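Local coordinates for protein beta-xylosidase (Uncultured organism, PDB 4MLG) that probably hydrolyses xylo-oligosaccharides, releasing xylose from their non-reducing ends, as a calcium-containing beta-propeller enzyme of glycoside hydrolase family 43, at residues Y6-D11 with R301-A306. Numbering follows the deposited sequence.
Sequences YLVPGD and RSLKVA. With SO4 (sulfate ion), chain N.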
loop_
_atom_site.group_PDB
_atom_site.type_symbol
_atom_site.label_atom_id
_atom_site.label_comp_id
_atom_site.label_asym_id
_atom_site.label_seq_id
_atom_site.Cartn_x
_atom_site.Cartn_y
_atom_site.Cartn_z
ATOM N N TYR A 6 27.942 23.081 14.332
ATOM C CA TYR A 6 26.700 22.478 14.802
ATOM C C TYR A 6 25.638 23.558 14.989
ATOM O O TYR A 6 25.885 24.575 15.638
ATOM C CB TYR A 6 26.927 21.711 16.106
ATOM C CG TYR A 6 27.670 20.405 15.925
ATOM C CD1 TYR A 6 26.987 19.234 15.630
ATOM C CD2 TYR A 6 29.052 20.345 16.046
ATOM C CE1 TYR A 6 27.658 18.036 15.462
ATOM C CE2 TYR A 6 29.734 19.151 15.879
ATOM C CZ TYR A 6 29.030 18.000 15.587
ATOM O OH TYR A 6 29.698 16.809 15.419
ATOM N N LEU A 7 24.458 23.333 14.420
ATOM C CA LEU A 7 23.419 24.357 14.389
ATOM C C LEU A 7 22.420 24.250 15.539
ATOM O O LEU A 7 22.057 25.257 16.145
ATOM C CB LEU A 7 22.686 24.321 13.047
ATOM C CG LEU A 7 23.578 24.488 11.817
ATOM C CD1 LEU A 7 22.765 24.370 10.540
ATOM C CD2 LEU A 7 24.303 25.822 11.872
ATOM N N VAL A 8 21.970 23.034 15.832
ATOM C CA VAL A 8 21.005 22.823 16.908
ATOM C C VAL A 8 21.562 21.889 17.980
ATOM O O VAL A 8 21.441 20.668 17.874
ATOM C CB VAL A 8 19.675 22.259 16.378
ATOM C CG1 VAL A 8 18.653 22.168 17.503
ATOM C CG2 VAL A 8 19.146 23.127 15.249
ATOM N N PRO A 9 22.184 22.470 19.018
ATOM C CA PRO A 9 22.793 21.715 20.119
ATOM C C PRO A 9 21.763 21.217 21.131
ATOM O O PRO A 9 22.015 20.232 21.824
ATOM C CB PRO A 9 23.715 22.748 20.787
ATOM C CG PRO A 9 23.781 23.916 19.836
ATOM C CD PRO A 9 22.476 23.907 19.120
ATOM N N GLY A 10 20.621 21.893 21.211
ATOM C CA GLY A 10 19.612 21.580 22.208
ATOM C C GLY A 10 18.814 20.315 21.948
ATOM O O GLY A 10 18.310 19.691 22.884
ATOM N N ASP A 11 18.693 19.933 20.681
ATOM C CA ASP A 11 17.899 18.765 20.313
ATOM C C ASP A 11 18.619 17.923 19.264
ATOM O O ASP A 11 19.652 18.329 18.735
ATOM C CB ASP A 11 16.528 19.202 19.790
ATOM C CG ASP A 11 15.417 18.247 20.185
ATOM O OD1 ASP A 11 15.701 17.047 20.382
ATOM O OD2 ASP A 11 14.259 18.700 20.302
ATOM N N ARG A 301 21.020 11.775 16.320
ATOM C CA ARG A 301 21.905 12.497 15.417
ATOM C C ARG A 301 21.768 14.009 15.557
ATOM O O ARG A 301 20.675 14.525 15.777
ATOM C CB ARG A 301 21.624 12.069 13.975
ATOM C CG ARG A 301 21.824 10.580 13.733
ATOM C CD ARG A 301 21.071 10.089 12.506
ATOM N NE ARG A 301 19.627 10.047 12.723
ATOM C CZ ARG A 301 18.749 9.601 11.830
ATOM N NH1 ARG A 301 19.163 9.154 10.652
ATOM N NH2 ARG A 301 17.454 9.602 12.114
ATOM N N SER A 302 22.889 14.712 15.429
ATOM C CA SER A 302 22.899 16.167 15.516
ATOM C C SER A 302 23.339 16.758 14.185
ATOM O O SER A 302 24.395 16.403 13.664
ATOM C CB SER A 302 23.840 16.627 16.629
ATOM O OG SER A 302 23.517 16.003 17.860
ATOM N N LEU A 303 22.531 17.658 13.632
ATOM C CA LEU A 303 22.838 18.227 12.324
ATOM C C LEU A 303 23.982 19.236 12.370
ATOM O O LEU A 303 24.186 19.920 13.373
ATOM C CB LEU A 303 21.592 18.822 11.653
ATOM C CG LEU A 303 20.598 19.700 12.422
ATOM C CD1 LEU A 303 21.222 20.998 12.897
ATOM C CD2 LEU A 303 19.399 19.994 11.539
ATOM N N LYS A 304 24.725 19.315 11.273
ATOM C CA LYS A 304 25.885 20.189 11.193
ATOM C C LYS A 304 26.112 20.649 9.757
ATOM O O LYS A 304 25.618 20.032 8.814
ATOM C CB LYS A 304 27.122 19.466 11.728
ATOM C CG LYS A 304 27.419 18.151 11.024
ATOM C CD LYS A 304 28.512 17.374 11.736
ATOM C CE LYS A 304 29.793 18.183 11.835
ATOM N NZ LYS A 304 30.877 17.437 12.532
ATOM N N VAL A 305 26.861 21.733 9.593
ATOM C CA VAL A 305 27.097 22.288 8.266
ATOM C C VAL A 305 28.583 22.511 7.994
ATOM O O VAL A 305 29.309 23.047 8.833
ATOM C CB VAL A 305 26.304 23.601 8.053
ATOM C CG1 VAL A 305 26.551 24.575 9.198
ATOM C CG2 VAL A 305 26.650 24.231 6.713
ATOM N N ALA A 306 29.029 22.077 6.819
ATOM C CA ALA A 306 30.402 22.289 6.386
ATOM C C ALA A 306 30.410 22.923 5.001
ATOM O O ALA A 306 29.570 22.600 4.159
ATOM C CB ALA A 306 31.164 20.978 6.373
HETATM S S SO4 N . 16.808 7.572 7.312
HETATM O O1 SO4 N . 16.603 8.432 8.473
HETATM O O2 SO4 N . 17.718 8.222 6.374
HETATM O O3 SO4 N . 17.379 6.299 7.745
HETATM O O4 SO4 N . 15.527 7.341 6.653
HETATM O O HOH W 1 23.296 20.944 15.434
HETATM O O HOH W 2 22.394 18.462 19.427
#
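Y6 and K304 form an antiparallel non-hydrogen-bonded pair, their CA atoms 4.3 Å apart, and their side chains run alongside each other on the same face of the sheet. CB of K304 sits over one face of the Y6 ring, offset toward the rim: it lies 4.2 Å from the ring centroid and 23° off the normal, a CH-pi contact. CD of K304 lies 3.9 Å from CE1 of Y6, and CE of K304 3.8 Å from CZ of Y6. With chi2 and chi4 extended, the single bend at chi3 (-58°) carries NZ to the phenol end of the ring, where NZ of K304 donates a hydrogen bond to OH of Y6 at 3.2 Å. Both polar ends also meet D290, the lysine by a salt bridge and the tyrosine by a hydrogen bond, so lysine, phenol and carboxylate form a closed triangle. A leucine in place of the tyrosine would probably leave K304 without its aromatic cover and D290 without its phenol partner. Beyond Y6 the chain turns from strand pairing to water-mediated and apolar contacts. One water accepts from N of V8 and donates to O of L303, bridging the backbones. Next to this bridge CD1 of L303 packs 3.6 Å from CB of L7 and 3.8 Å from CG2 of V8, while CD2 of L7 meets CG1 of V305 at 3.7 Å. L7 and V8 also touch strand 50-56 of another sheet. Through the Y6-K304 pairing, N-terminal strand 5-6 edges a sheet of C-terminal strands 302-308, 283-290 and 276-280, consistent with closure of the propeller ring.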